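Local atomic coordinates of aldehyde dehydrogenase (Burkholderia vietnamiensis, PDB entry 5KF0), a protein that probably oxidises aldehydes to carboxylic acids with a nicotinamide dinucleotide as electron acceptor, and binds NADPH in its cofactor pocket. Residues A[367-372]-A[390-395]; A[349-354]-A[381-386]; A[276-281]-A[307-312]; A[294-299]-A[444-449]. All coordinates share one frame; numbering follows the deposited sequence.

Interaction 1: residues A[367-372]-A[390-395]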
loop_
_atom_site.group_PDB
_atom_site.type_symbol
_atom_site.label_atom_id
_atom_site.label_comp_id
_atom_site.label_asym_id
_atom_site.label_seq_id
_atom_site.Cartn_x
_atom_site.Cartn_y
_atom_site.Cartn_z
ATOM N N ALA A 367 28.230 -4.164 41.681
ATOM C CA ALA A 367 27.292 -3.980 40.585
ATOM C C ALA A 367 25.909 -3.533 41.045
ATOM O O ALA A 367 25.036 -3.324 40.196
ATOM C CB ALA A 367 27.171 -5.267 39.760
ATOM N N MET A 368 25.677 -3.381 42.350
ATOM C CA MET A 368 24.384 -2.910 42.850
ATOM C C MET A 368 24.404 -1.384 42.891
ATOM O O MET A 368 24.918 -0.777 43.838
ATOM C CB MET A 368 24.067 -3.514 44.215
ATOM C CG MET A 368 24.014 -5.040 44.218
ATOM S SD MET A 368 22.921 -5.819 42.995
ATOM C CE MET A 368 21.344 -5.092 43.378
ATOM N N PHE A 369 23.825 -0.773 41.861
ATOM C CA PHE A 369 23.759 0.674 41.684
ATOM C C PHE A 369 22.318 1.101 41.946
ATOM O O PHE A 369 21.413 0.695 41.211
ATOM C CB PHE A 369 24.196 1.014 40.254
ATOM C CG PHE A 369 24.721 2.412 40.049
ATOM C CD1 PHE A 369 23.987 3.524 40.434
ATOM C CD2 PHE A 369 25.945 2.605 39.406
ATOM C CE1 PHE A 369 24.474 4.812 40.211
ATOM C CE2 PHE A 369 26.436 3.892 39.170
ATOM C CZ PHE A 369 25.697 4.997 39.582
ATOM N N GLU A 370 22.087 1.894 42.995
ATOM C CA GLU A 370 20.690 2.194 43.252
ATOM C C GLU A 370 20.144 3.193 42.227
ATOM O O GLU A 370 20.869 3.875 41.501
ATOM C CB GLU A 370 20.487 2.689 44.687
ATOM C CG GLU A 370 21.033 4.052 45.009
ATOM C CD GLU A 370 20.817 4.416 46.475
ATOM O OE1 GLU A 370 19.921 3.824 47.122
ATOM O OE2 GLU A 370 21.547 5.288 46.981
ATOM N N ALA A 371 18.815 3.206 42.131
ATOM C CA ALA A 371 18.165 4.181 41.267
ATOM C C ALA A 371 18.563 5.578 41.728
ATOM O O ALA A 371 18.413 5.920 42.906
ATOM C CB ALA A 371 16.645 4.008 41.307
ATOM N N THR A 372 19.083 6.379 40.800
ATOM C CA THR A 372 19.760 7.627 41.127
ATOM C C THR A 372 19.278 8.742 40.210
ATOM O O THR A 372 19.101 8.534 39.006
ATOM C CB THR A 372 21.284 7.429 41.011
ATOM O OG1 THR A 372 21.705 6.433 41.961
ATOM C CG2 THR A 372 22.049 8.712 41.286
ATOM N N GLY A 390 22.627 2.574 32.741
ATOM C CA GLY A 390 22.556 2.207 34.132
ATOM C C GLY A 390 21.481 3.033 34.796
ATOM O O GLY A 390 20.816 3.842 34.149
ATOM N N PRO A 391 21.288 2.845 36.099
ATOM C CA PRO A 391 20.102 3.402 36.771
ATOM C C PRO A 391 20.310 4.840 37.239
ATOM O O PRO A 391 20.133 5.168 38.411
ATOM C CB PRO A 391 19.905 2.425 37.938
ATOM C CG PRO A 391 21.292 1.981 38.276
ATOM C CD PRO A 391 22.018 1.887 36.950
ATOM N N VAL A 392 20.666 5.712 36.295
ATOM C CA VAL A 392 20.894 7.126 36.557
ATOM C C VAL A 392 20.099 7.936 35.547
ATOM O O VAL A 392 20.090 7.613 34.354
ATOM C CB VAL A 392 22.389 7.488 36.454
ATOM C CG1 VAL A 392 22.595 8.994 36.663
ATOM C CG2 VAL A 392 23.203 6.674 37.442
ATOM N N ALA A 393 19.452 8.996 36.017
ATOM C CA ALA A 393 18.795 9.948 35.140
ATOM C C ALA A 393 19.120 11.354 35.612
ATOM O O ALA A 393 19.414 11.588 36.789
ATOM C CB ALA A 393 17.272 9.735 35.100
ATOM N N ILE A 394 19.047 12.286 34.665
ATOM C CA ILE A 394 19.353 13.683 34.933
ATOM C C ILE A 394 18.095 14.505 34.697
ATOM O O ILE A 394 17.344 14.285 33.737
ATOM C CB ILE A 394 20.543 14.202 34.093
ATOM C CG1 ILE A 394 20.177 14.366 32.616
ATOM C CG2 ILE A 394 21.750 13.285 34.256
ATOM C CD1 ILE A 394 19.823 15.790 32.231
ATOM N N LEU A 395 17.861 15.447 35.605
ATOM C CA LEU A 395 16.677 16.295 35.593
ATOM C C LEU A 395 17.109 17.716 35.259
ATOM O O LEU A 395 18.048 18.239 35.868
ATOM C CB LEU A 395 15.972 16.249 36.954
ATOM C CG LEU A 395 14.766 17.164 37.142
ATOM C CD1 LEU A 395 13.640 16.714 36.247
ATOM C CD2 LEU A 395 14.327 17.171 38.605
#
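Thr-372 and Val-392 form a parallel beta bridge, with Thr-372 N donating to Pro-391 O at 2.9 Å and Thr-372 O receiving Ala-393 N at 3.0 Å. The first bond is bent at the hydrogen (138°). Thr-372 O also takes a CA-H...O contact from Val-392 CA at 3.3 Å, a regular supplement to parallel pairing.

Both bridge residues are beta-branched, which suits extended backbone, and their side chains share one face of the sheet. There Val-392 extends CG2 to the far end of the Phe-369 ring, 3.6 Å from CE1, while the near end of the ring lies against Pro-391. Phe-369 turns its CG anti to N (chi1 -156°), and this carries the ring past the proline to the valine. Pro-391, the centre of an inverse gamma turn, presses CG against Phe-369 CB at 3.6 Å; its rigid ring suits the kink just before the strand begins. Thr-372 OG1 lies in the plane of the Phe-369 ring, at its edge, and gives a 2.7 Å hydrogen bond to Glu-370 O from well above that carbonyl's plane. The same hydroxyl is hydrogen-bonded by Gly-362 N, so a buried polar atom has two partners.

The contact joins the strands of the beta-alpha-beta unit 368-375, 382-385 and 392-398. Helix 338-353 packs on the Phe-369 and Val-392 face through Leu-344, whereas Tyr-286 of helix 274-286 meets Ala-371 and Ala-393, and its hydroxyl bonds to Thr-372 O.

Interaction 2: residues A[349-354]-A[381-386]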
loop_
_atom_site.group_PDB
_atom_site.type_symbol
_atom_site.label_atom_id
_atom_site.label_comp_id
_atom_site.label_asym_id
_atom_site.label_seq_id
_atom_site.Cartn_x
_atom_site.Cartn_y
_atom_site.Cartn_z
ATOM N N ASP A 349 30.531 10.705 39.485
ATOM C CA ASP A 349 31.463 11.466 40.314
ATOM C C ASP A 349 31.952 12.712 39.589
ATOM O O ASP A 349 32.064 13.784 40.192
ATOM C CB ASP A 349 32.661 10.600 40.713
ATOM C CG ASP A 349 32.286 9.458 41.645
ATOM O OD1 ASP A 349 31.179 9.484 42.219
ATOM O OD2 ASP A 349 33.116 8.536 41.811
ATOM N N ALA A 350 32.257 12.585 38.291
ATOM C CA ALA A 350 32.759 13.731 37.536
ATOM C C ALA A 350 31.699 14.815 37.410
ATOM O O ALA A 350 32.008 16.007 37.515
ATOM C CB ALA A 350 33.240 13.291 36.155
ATOM N N ALA A 351 30.443 14.422 37.180
ATOM C CA ALA A 351 29.376 15.412 37.085
ATOM C C ALA A 351 29.208 16.159 38.401
ATOM O O ALA A 351 29.060 17.388 38.412
ATOM C CB ALA A 351 28.068 14.738 36.664
ATOM N N VAL A 352 29.249 15.435 39.521
ATOM C CA VAL A 352 29.110 16.060 40.833
ATOM C C VAL A 352 30.282 16.991 41.108
ATOM O O VAL A 352 30.102 18.095 41.640
ATOM C CB VAL A 352 28.961 14.983 41.923
ATOM C CG1 VAL A 352 29.136 15.592 43.318
ATOM C CG2 VAL A 352 27.597 14.300 41.812
ATOM N N ALA A 353 31.498 16.576 40.730
ATOM C CA ALA A 353 32.663 17.432 40.936
ATOM C C ALA A 353 32.554 18.724 40.135
ATOM O O ALA A 353 33.089 19.760 40.552
ATOM C CB ALA A 353 33.946 16.682 40.566
ATOM N N ALA A 354 31.860 18.686 38.999
ATOM C CA ALA A 354 31.645 19.856 38.163
ATOM C C ALA A 354 30.378 20.621 38.531
ATOM O O ALA A 354 29.974 21.521 37.786
ATOM C CB ALA A 354 31.600 19.447 36.686
ATOM N N GLN A 381 29.041 17.170 30.192
ATOM C CA GLN A 381 29.491 16.025 30.984
ATOM C C GLN A 381 29.264 14.693 30.275
ATOM O O GLN A 381 28.277 14.502 29.561
ATOM C CB GLN A 381 28.752 15.990 32.324
ATOM C CG GLN A 381 29.235 17.024 33.324
ATOM C CD GLN A 381 30.692 16.822 33.684
ATOM O OE1 GLN A 381 31.096 15.727 34.071
ATOM N NE2 GLN A 381 31.497 17.869 33.526
ATOM N N ASP A 382 30.174 13.742 30.532
ATOM C CA ASP A 382 29.985 12.376 30.051
ATOM C C ASP A 382 28.641 11.815 30.488
ATOM O O ASP A 382 27.982 11.102 29.725
ATOM C CB ASP A 382 31.109 11.469 30.554
ATOM C CG ASP A 382 32.428 11.723 29.858
ATOM O OD1 ASP A 382 32.437 12.390 28.803
ATOM O OD2 ASP A 382 33.462 11.247 30.374
ATOM N N LEU A 383 28.228 12.105 31.726
ATOM C CA LEU A 383 26.948 11.600 32.208
ATOM C C LEU A 383 25.792 12.121 31.372
ATOM O O LEU A 383 24.759 11.452 31.265
ATOM C CB LEU A 383 26.752 11.981 33.679
ATOM C CG LEU A 383 25.560 11.328 34.379
ATOM C CD1 LEU A 383 25.818 9.834 34.553
ATOM C CD2 LEU A 383 25.297 11.973 35.723
ATOM N N TYR A 384 25.944 13.312 30.782
ATOM C CA TYR A 384 24.905 13.880 29.931
ATOM C C TYR A 384 24.953 13.293 28.526
ATOM O O TYR A 384 23.920 12.897 27.976
ATOM C CB TYR A 384 25.048 15.409 29.863
ATOM C CG TYR A 384 23.819 16.069 29.280
ATOM C CD1 TYR A 384 22.803 16.535 30.107
ATOM C CD2 TYR A 384 23.656 16.194 27.903
ATOM C CE1 TYR A 384 21.661 17.104 29.581
ATOM C CE2 TYR A 384 22.516 16.770 27.369
ATOM C CZ TYR A 384 21.524 17.223 28.215
ATOM O OH TYR A 384 20.375 17.774 27.694
ATOM N N ARG A 385 26.149 13.220 27.941
ATOM C CA ARG A 385 26.315 13.042 26.502
ATOM C C ARG A 385 26.553 11.604 26.070
ATOM O O ARG A 385 26.242 11.256 24.925
ATOM C CB ARG A 385 27.493 13.882 26.001
ATOM C CG ARG A 385 27.371 15.356 26.321
ATOM C CD ARG A 385 28.203 16.220 25.368
ATOM N NE ARG A 385 27.582 16.313 24.040
ATOM C CZ ARG A 385 26.579 17.135 23.743
ATOM N NH1 ARG A 385 26.067 17.925 24.688
ATOM N NH2 ARG A 385 26.079 17.153 22.512
ATOM N N LYS A 386 27.145 10.778 26.924
ATOM C CA LYS A 386 27.379 9.394 26.545
ATOM C C LYS A 386 26.216 8.528 27.021
ATOM O O LYS A 386 25.326 8.982 27.740
ATOM C CB LYS A 386 28.708 8.899 27.118
ATOM C CG LYS A 386 29.917 9.729 26.684
ATOM C CD LYS A 386 31.204 9.087 27.198
ATOM C CE LYS A 386 32.431 9.867 26.769
ATOM N NZ LYS A 386 32.563 9.925 25.291
#
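Gln-381 reaches out to Ala-351 and Ala-354, at the C-terminal end of helix 338-353, and spreads its side chain along their surface. Its CB lies 4.6 Å from Ala-351 CB. CG comes to 4.1 Å from Ala-351 CA; the bend at chi2 (-61°) then lays the amide alongside the helix instead of driving it outward. CD follows at 3.9 Å from the same CA. At the tip the two amide atoms part: OE1 lies beside Ala-351 N at 3.4 Å, badly angled for a hydrogen bond, and also near Ala-350 CB, while NE2 meets Ala-354 CB at 3.5 Å. Small alanines let the flat amide come this close to the helix backbone.

Gln-381 is also the N-cap residue of helix 382-385, the short helix linking parallel strands 368-375 and 392-398 in a beta-alpha-beta unit; its carbonyl oxygen accepts from both Tyr-384 N and Arg-385 N. Two residues on, in the first turn, Leu-383 sends CD2 to Ala-351 CB at 4.0 Å. This branched apolar side chain suits a site between helix and sheet, for it also packs on Leu-344 of helix 338-353 and on Leu-374, Val-392 and Ile-394 of the strands beneath.

Interaction 3: residues A[276-281]-A[307-312]; sequences YVVDRL and DTLRDK
Val-277 and Leu-309 meet at the start of this helix pair, methyl CG1 of the valine standing 4.2 Å from CD1 of the leucine. Val-277 also rests on Val-266 of the underlying strand 263-266, so it fills the angle between both helices and the sheet. Next in sequence, Val-278 contributes most. Its CG1, set anti to the backbone N (chi1 163°), lies 3.7 Å from Lys-312 O, while CG2 touches Lys-312 CB at 3.8 Å and Leu-309 CG at 4.1 Å. A compact beta-branched residue lets the backbones approach here, the two CA atoms of Val-278 and Lys-312 being 6.8 Å apart.

The axes of segments 276-281 and 307-312 pass 10.0 Å apart at -52°, a value compatible with ridges-into-grooves packing of ridges spaced four residues apart. Helix 274-286 is the crossover of a beta-alpha-beta unit between parallel strands 263-266 and 298-302, and helix 306-319 follows the second strand, both on the same side of the sheet.

Asp-279 and Arg-280 take no part in the contact; Arg-280 NE makes a salt bridge with Asp-443, and its side chain packs on Arg-483 of the second subunit. Leu-281, one turn after Val-277, returns to the contact and brings CD1 to 4.1 Å from Leu-309 CD1, the two side chains at about a right angle. Lys-312 contributes its carbonyl oxygen and its CB, and the rest of its side chain leads away to Asp-275, with which NZ forms a salt bridge.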
loop_
_atom_site.group_PDB
_atom_site.type_symbol
_atom_site.label_atom_id
_atom_site.label_comp_id
_atom_site.label_asym_id
_atom_site.label_seq_id
_atom_site.Cartn_x
_atom_site.Cartn_y
_atom_site.Cartn_z
ATOM N N TYR A 276 1.020 10.175 36.957
ATOM C CA TYR A 276 1.212 9.287 35.815
ATOM C C TYR A 276 2.565 9.534 35.165
ATOM O O TYR A 276 3.311 8.592 34.868
ATOM C CB TYR A 276 0.093 9.490 34.783
ATOM C CG TYR A 276 0.452 8.944 33.413
ATOM C CD1 TYR A 276 0.797 9.796 32.366
ATOM C CD2 TYR A 276 0.465 7.571 33.174
ATOM C CE1 TYR A 276 1.152 9.284 31.113
ATOM C CE2 TYR A 276 0.802 7.054 31.934
ATOM C CZ TYR A 276 1.146 7.920 30.907
ATOM O OH TYR A 276 1.498 7.397 29.685
ATOM N N VAL A 277 2.892 10.807 34.935
ATOM C CA VAL A 277 4.161 11.162 34.298
ATOM C C VAL A 277 5.331 10.633 35.117
ATOM O O VAL A 277 6.242 9.983 34.592
ATOM C CB VAL A 277 4.245 12.689 34.113
ATOM C CG1 VAL A 277 5.636 13.101 33.614
ATOM C CG2 VAL A 277 3.136 13.155 33.129
ATOM N N VAL A 278 5.311 10.905 36.423
ATOM C CA VAL A 278 6.385 10.467 37.310
ATOM C C VAL A 278 6.516 8.949 37.297
ATOM O O VAL A 278 7.631 8.414 37.278
ATOM C CB VAL A 278 6.143 11.020 38.726
ATOM C CG1 VAL A 278 6.979 10.267 39.765
ATOM C CG2 VAL A 278 6.451 12.511 38.748
ATOM N N ASP A 279 5.388 8.228 37.280
ATOM C CA ASP A 279 5.456 6.769 37.239
ATOM C C ASP A 279 6.132 6.286 35.961
ATOM O O ASP A 279 6.972 5.378 36.001
ATOM C CB ASP A 279 4.056 6.171 37.376
ATOM C CG ASP A 279 4.081 4.655 37.459
ATOM O OD1 ASP A 279 4.580 4.122 38.472
ATOM O OD2 ASP A 279 3.605 4.002 36.511
ATOM N N ARG A 280 5.816 6.911 34.820
ATOM C CA ARG A 280 6.414 6.480 33.558
ATOM C C ARG A 280 7.875 6.908 33.452
ATOM O O ARG A 280 8.697 6.182 32.879
ATOM C CB ARG A 280 5.598 7.022 32.381
ATOM C CG ARG A 280 4.155 6.485 32.344
ATOM C CD ARG A 280 4.175 4.970 32.353
ATOM N NE ARG A 280 4.622 4.442 31.067
ATOM C CZ ARG A 280 4.998 3.186 30.853
ATOM N NH1 ARG A 280 5.014 2.309 31.856
ATOM N NH2 ARG A 280 5.365 2.810 29.631
ATOM N N LEU A 281 8.222 8.081 33.999
ATOM C CA LEU A 281 9.629 8.487 34.033
ATOM C C LEU A 281 10.462 7.506 34.851
ATOM O O LEU A 281 11.555 7.104 34.434
ATOM C CB LEU A 281 9.761 9.900 34.607
ATOM C CG LEU A 281 9.208 11.050 33.762
ATOM C CD1 LEU A 281 9.157 12.337 34.581
ATOM C CD2 LEU A 281 10.082 11.240 32.512
ATOM N N ASP A 307 9.397 22.076 40.262
ATOM C CA ASP A 307 9.575 21.767 41.681
ATOM C C ASP A 307 8.631 20.661 42.138
ATOM O O ASP A 307 9.029 19.782 42.914
ATOM C CB ASP A 307 9.369 23.016 42.532
ATOM C CG ASP A 307 10.485 24.017 42.378
ATOM O OD1 ASP A 307 11.528 23.672 41.794
ATOM O OD2 ASP A 307 10.320 25.156 42.859
ATOM N N THR A 308 7.379 20.685 41.676
ATOM C CA THR A 308 6.442 19.644 42.095
ATOM C C THR A 308 6.812 18.293 41.492
ATOM O O THR A 308 6.788 17.266 42.186
ATOM C CB THR A 308 5.018 20.032 41.714
ATOM O OG1 THR A 308 4.691 21.272 42.350
ATOM C CG2 THR A 308 4.044 18.967 42.181
ATOM N N LEU A 309 7.146 18.269 40.203
ATOM C CA LEU A 309 7.591 17.018 39.597
ATOM C C LEU A 309 8.842 16.496 40.292
ATOM O O LEU A 309 8.957 15.294 40.553
ATOM C CB LEU A 309 7.846 17.207 38.101
ATOM C CG LEU A 309 8.222 15.934 37.340
ATOM C CD1 LEU A 309 7.678 15.969 35.912
ATOM C CD2 LEU A 309 9.733 15.729 37.303
ATOM N N ARG A 310 9.792 17.385 40.586
ATOM C CA ARG A 310 11.026 16.953 41.236
ATOM C C ARG A 310 10.732 16.254 42.556
ATOM O O ARG A 310 11.259 15.166 42.821
ATOM C CB ARG A 310 11.962 18.142 41.457
ATOM C CG ARG A 310 13.251 17.767 42.189
ATOM C CD ARG A 310 14.166 18.972 42.363
ATOM N NE ARG A 310 13.576 19.984 43.237
ATOM C CZ ARG A 310 14.034 21.225 43.359
ATOM N NH1 ARG A 310 15.091 21.618 42.663
ATOM N NH2 ARG A 310 13.430 22.073 44.182
ATOM N N ASP A 311 9.887 16.861 43.397
ATOM C CA ASP A 311 9.547 16.245 44.679
ATOM C C ASP A 311 8.937 14.864 44.484
ATOM O O ASP A 311 9.296 13.906 45.183
ATOM C CB ASP A 311 8.575 17.132 45.460
ATOM C CG ASP A 311 9.211 18.411 45.950
ATOM O OD1 ASP A 311 10.455 18.525 45.903
ATOM O OD2 ASP A 311 8.456 19.297 46.398
ATOM N N LYS A 312 7.989 14.752 43.552
ATOM C CA LYS A 312 7.344 13.470 43.290
ATOM C C LYS A 312 8.328 12.449 42.734
ATOM O O LYS A 312 8.294 11.273 43.118
ATOM C CB LYS A 312 6.176 13.663 42.322
ATOM C CG LYS A 312 4.987 14.414 42.937
ATOM C CD LYS A 312 3.911 14.696 41.886
ATOM C CE LYS A 312 2.675 15.355 42.488
ATOM N NZ LYS A 312 1.865 14.389 43.283
#

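Interaction 4: residues A[294-299]-A[444-449]. With ACT (acetate ion), chain H.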
loop_
_atom_site.group_PDB
_atom_site.type_symbol
_atom_site.label_atom_id
_atom_site.label_comp_id
_atom_site.label_asym_id
_atom_site.label_seq_id
_atom_site.Cartn_x
_atom_site.Cartn_y
_atom_site.Cartn_z
ATOM N N ILE A 294 16.619 2.386 25.012
ATOM C CA ILE A 294 15.749 3.558 25.027
ATOM C C ILE A 294 15.385 3.924 26.456
ATOM O O ILE A 294 14.349 4.556 26.697
ATOM C CB ILE A 294 14.487 3.353 24.167
ATOM C CG1 ILE A 294 13.871 1.964 24.395
ATOM C CG2 ILE A 294 14.811 3.608 22.679
ATOM C CD1 ILE A 294 12.593 1.722 23.573
ATOM N N GLY A 295 16.246 3.561 27.405
ATOM C CA GLY A 295 16.048 4.005 28.775
ATOM C C GLY A 295 16.084 5.522 28.869
ATOM O O GLY A 295 16.808 6.200 28.132
ATOM N N VAL A 296 15.260 6.062 29.764
ATOM C CA VAL A 296 15.246 7.507 29.980
ATOM C C VAL A 296 16.515 7.914 30.712
ATOM O O VAL A 296 16.744 7.517 31.860
ATOM C CB VAL A 296 13.998 7.931 30.758
ATOM C CG1 VAL A 296 14.101 9.410 31.197
ATOM C CG2 VAL A 296 12.738 7.684 29.904
ATOM N N GLN A 297 17.328 8.749 30.064
ATOM C CA GLN A 297 18.538 9.282 30.670
ATOM C C GLN A 297 18.433 10.759 31.006
ATOM O O GLN A 297 19.044 11.203 31.977
ATOM C CB GLN A 297 19.737 9.056 29.739
ATOM C CG GLN A 297 21.113 9.390 30.351
ATOM C CD GLN A 297 22.250 8.956 29.433
ATOM O OE1 GLN A 297 22.164 7.920 28.770
ATOM N NE2 GLN A 297 23.324 9.734 29.404
ATOM N N ARG A 298 17.653 11.524 30.240
ATOM C CA ARG A 298 17.543 12.966 30.412
ATOM C C ARG A 298 16.071 13.323 30.514
ATOM O O ARG A 298 15.258 12.843 29.720
ATOM C CB ARG A 298 18.190 13.715 29.238
ATOM C CG ARG A 298 19.668 13.390 29.042
ATOM C CD ARG A 298 20.253 14.159 27.854
ATOM N NE ARG A 298 19.788 13.618 26.573
ATOM C CZ ARG A 298 19.549 14.344 25.488
ATOM N NH1 ARG A 298 19.697 15.673 25.514
ATOM N NH2 ARG A 298 19.129 13.736 24.378
ATOM N N ILE A 299 15.731 14.157 31.491
ATOM C CA ILE A 299 14.347 14.532 31.751
ATOM C C ILE A 299 14.271 16.054 31.740
ATOM O O ILE A 299 14.851 16.710 32.611
ATOM C CB ILE A 299 13.850 13.971 33.091
ATOM C CG1 ILE A 299 13.951 12.435 33.107
ATOM C CG2 ILE A 299 12.420 14.428 33.353
ATOM C CD1 ILE A 299 13.727 11.845 34.502
ATOM N N VAL A 444 6.991 7.703 27.780
ATOM C CA VAL A 444 8.447 7.845 27.734
ATOM C C VAL A 444 9.000 7.311 26.416
ATOM O O VAL A 444 8.327 6.523 25.721
ATOM C CB VAL A 444 9.120 7.130 28.919
ATOM C CG1 VAL A 444 8.962 7.964 30.201
ATOM C CG2 VAL A 444 8.550 5.724 29.094
ATOM N N PRO A 445 10.222 7.706 26.036
ATOM C CA PRO A 445 10.864 7.098 24.860
ATOM C C PRO A 445 11.074 5.606 25.003
ATOM O O PRO A 445 11.355 4.939 24.001
ATOM C CB PRO A 445 12.211 7.835 24.771
ATOM C CG PRO A 445 12.467 8.306 26.197
ATOM C CD PRO A 445 11.092 8.726 26.658
ATOM N N SER A 446 10.956 5.068 26.214
ATOM C CA SER A 446 11.242 3.666 26.486
ATOM C C SER A 446 10.172 2.713 25.956
ATOM O O SER A 446 10.346 1.497 26.108
ATOM C CB SER A 446 11.421 3.489 27.995
ATOM O OG SER A 446 12.259 4.521 28.489
ATOM N N PHE A 447 9.107 3.211 25.319
ATOM C CA PHE A 447 8.040 2.350 24.817
ATOM C C PHE A 447 8.384 1.783 23.441
ATOM O O PHE A 447 8.827 2.516 22.548
ATOM C CB PHE A 447 6.716 3.120 24.727
ATOM C CG PHE A 447 5.614 2.329 24.082
ATOM C CD1 PHE A 447 4.885 1.416 24.832
ATOM C CD2 PHE A 447 5.333 2.459 22.731
ATOM C CE1 PHE A 447 3.883 0.654 24.235
ATOM C CE2 PHE A 447 4.336 1.696 22.140
ATOM C CZ PHE A 447 3.612 0.804 22.898
ATOM N N ARG A 448 8.146 0.480 23.273
ATOM C CA ARG A 448 8.209 -0.195 21.982
ATOM C C ARG A 448 7.156 -1.296 21.949
ATOM O O ARG A 448 6.973 -2.017 22.932
ATOM C CB ARG A 448 9.590 -0.812 21.731
ATOM C CG ARG A 448 9.683 -1.568 20.387
ATOM C CD ARG A 448 11.060 -2.196 20.217
ATOM N NE ARG A 448 11.209 -2.797 18.896
ATOM C CZ ARG A 448 12.310 -3.410 18.476
ATOM N NH1 ARG A 448 13.353 -3.557 19.295
ATOM N NH2 ARG A 448 12.370 -3.873 17.235
ATOM N N VAL A 449 6.456 -1.405 20.829
ATOM C CA VAL A 449 5.596 -2.550 20.550
ATOM C C VAL A 449 6.143 -3.223 19.296
ATOM O O VAL A 449 6.665 -2.552 18.397
ATOM C CB VAL A 449 4.110 -2.124 20.428
ATOM C CG1 VAL A 449 3.913 -1.050 19.372
ATOM C CG2 VAL A 449 3.194 -3.321 20.191
HETATM C C ACT H . 13.071 -2.675 23.153
HETATM O O ACT H . 12.164 -2.692 24.036
HETATM O OXT ACT H . 13.125 -3.646 22.363
HETATM C CH3 ACT H . 14.052 -1.554 23.020
#
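Ser-446 OG gives a hydrogen bond of 2.8 Å to Ile-294 O, approaching the carbonyl at a C=O...O angle of 139° and tilted 27° from its plane. A short hydroxyl side chain suits this place, where a backbone oxygen must be satisfied close by. Ile-294 itself extends over the turn: CG1 takes the crowded position between the backbone N and carbonyl carbon (chi1 44°), and this brings CD1 to 3.4 Å from Ser-446 O and 3.5 Å from Pro-445 O. Val-296 reaches in with one branch, CG2, which touches Pro-445 CG at 3.8 Å, crossing that ring at about a right angle, and also meets Val-444 CB and Ser-446 OG.

These contacts depend on the type I turn from Val-444 to Phe-447, whose closing backbone bond is weak. Gln-416 steadies it further by hydrogen-bonding through NE2 to both Pro-445 O and Phe-447 O. Beyond the turn, the fully extended Arg-448 uses NH1 to hold an acetate ion, probably from the crystallisation liquor, 3.1 Å from OXT, the carboxylate carbon lying in plane at the guanidinium edge. The acetate methyl turns to Ile-294 CD1 at 3.6 Å, so the ion has a charged and an apolar neighbour. Across the subunit boundary, Phe-447 stacks with Tyr-143 of the second subunit and Arg-448 O accepts from its Arg-139.

The Arg-448 side chain comes within about 4 Å of the bound NADPH, and segment 294-299 directly follows the cysteine of the family's Gly-Gln-x-Cys motif, probably the nucleophile as in relatives, so the contact probably forms part of the active-site wall.

From the N terminus, interaction 3 opens first and closes at 307-312, a short loop spanning strand 298-302. Interaction 4 starts within that loop, at 294-299, and so crosses interaction 3; it closes only at 444-449, after the longest excursion. Within that span interaction 2 opens at 349-354 and crosses interaction 1, since 367-372 precedes 381-386 and 390-395 follows it. Strands 392-398 and 298-302 are neighbours, which joins interactions 1 and 4 through backbone bonds of Ile-394 with Gln-297 and Ile-299. Gln-297 NE2 also reaches Leu-383 O and Lys-386 O in interaction 2. Together the contacts tie helices to the sheet and the sheet to the cofactor-side loop.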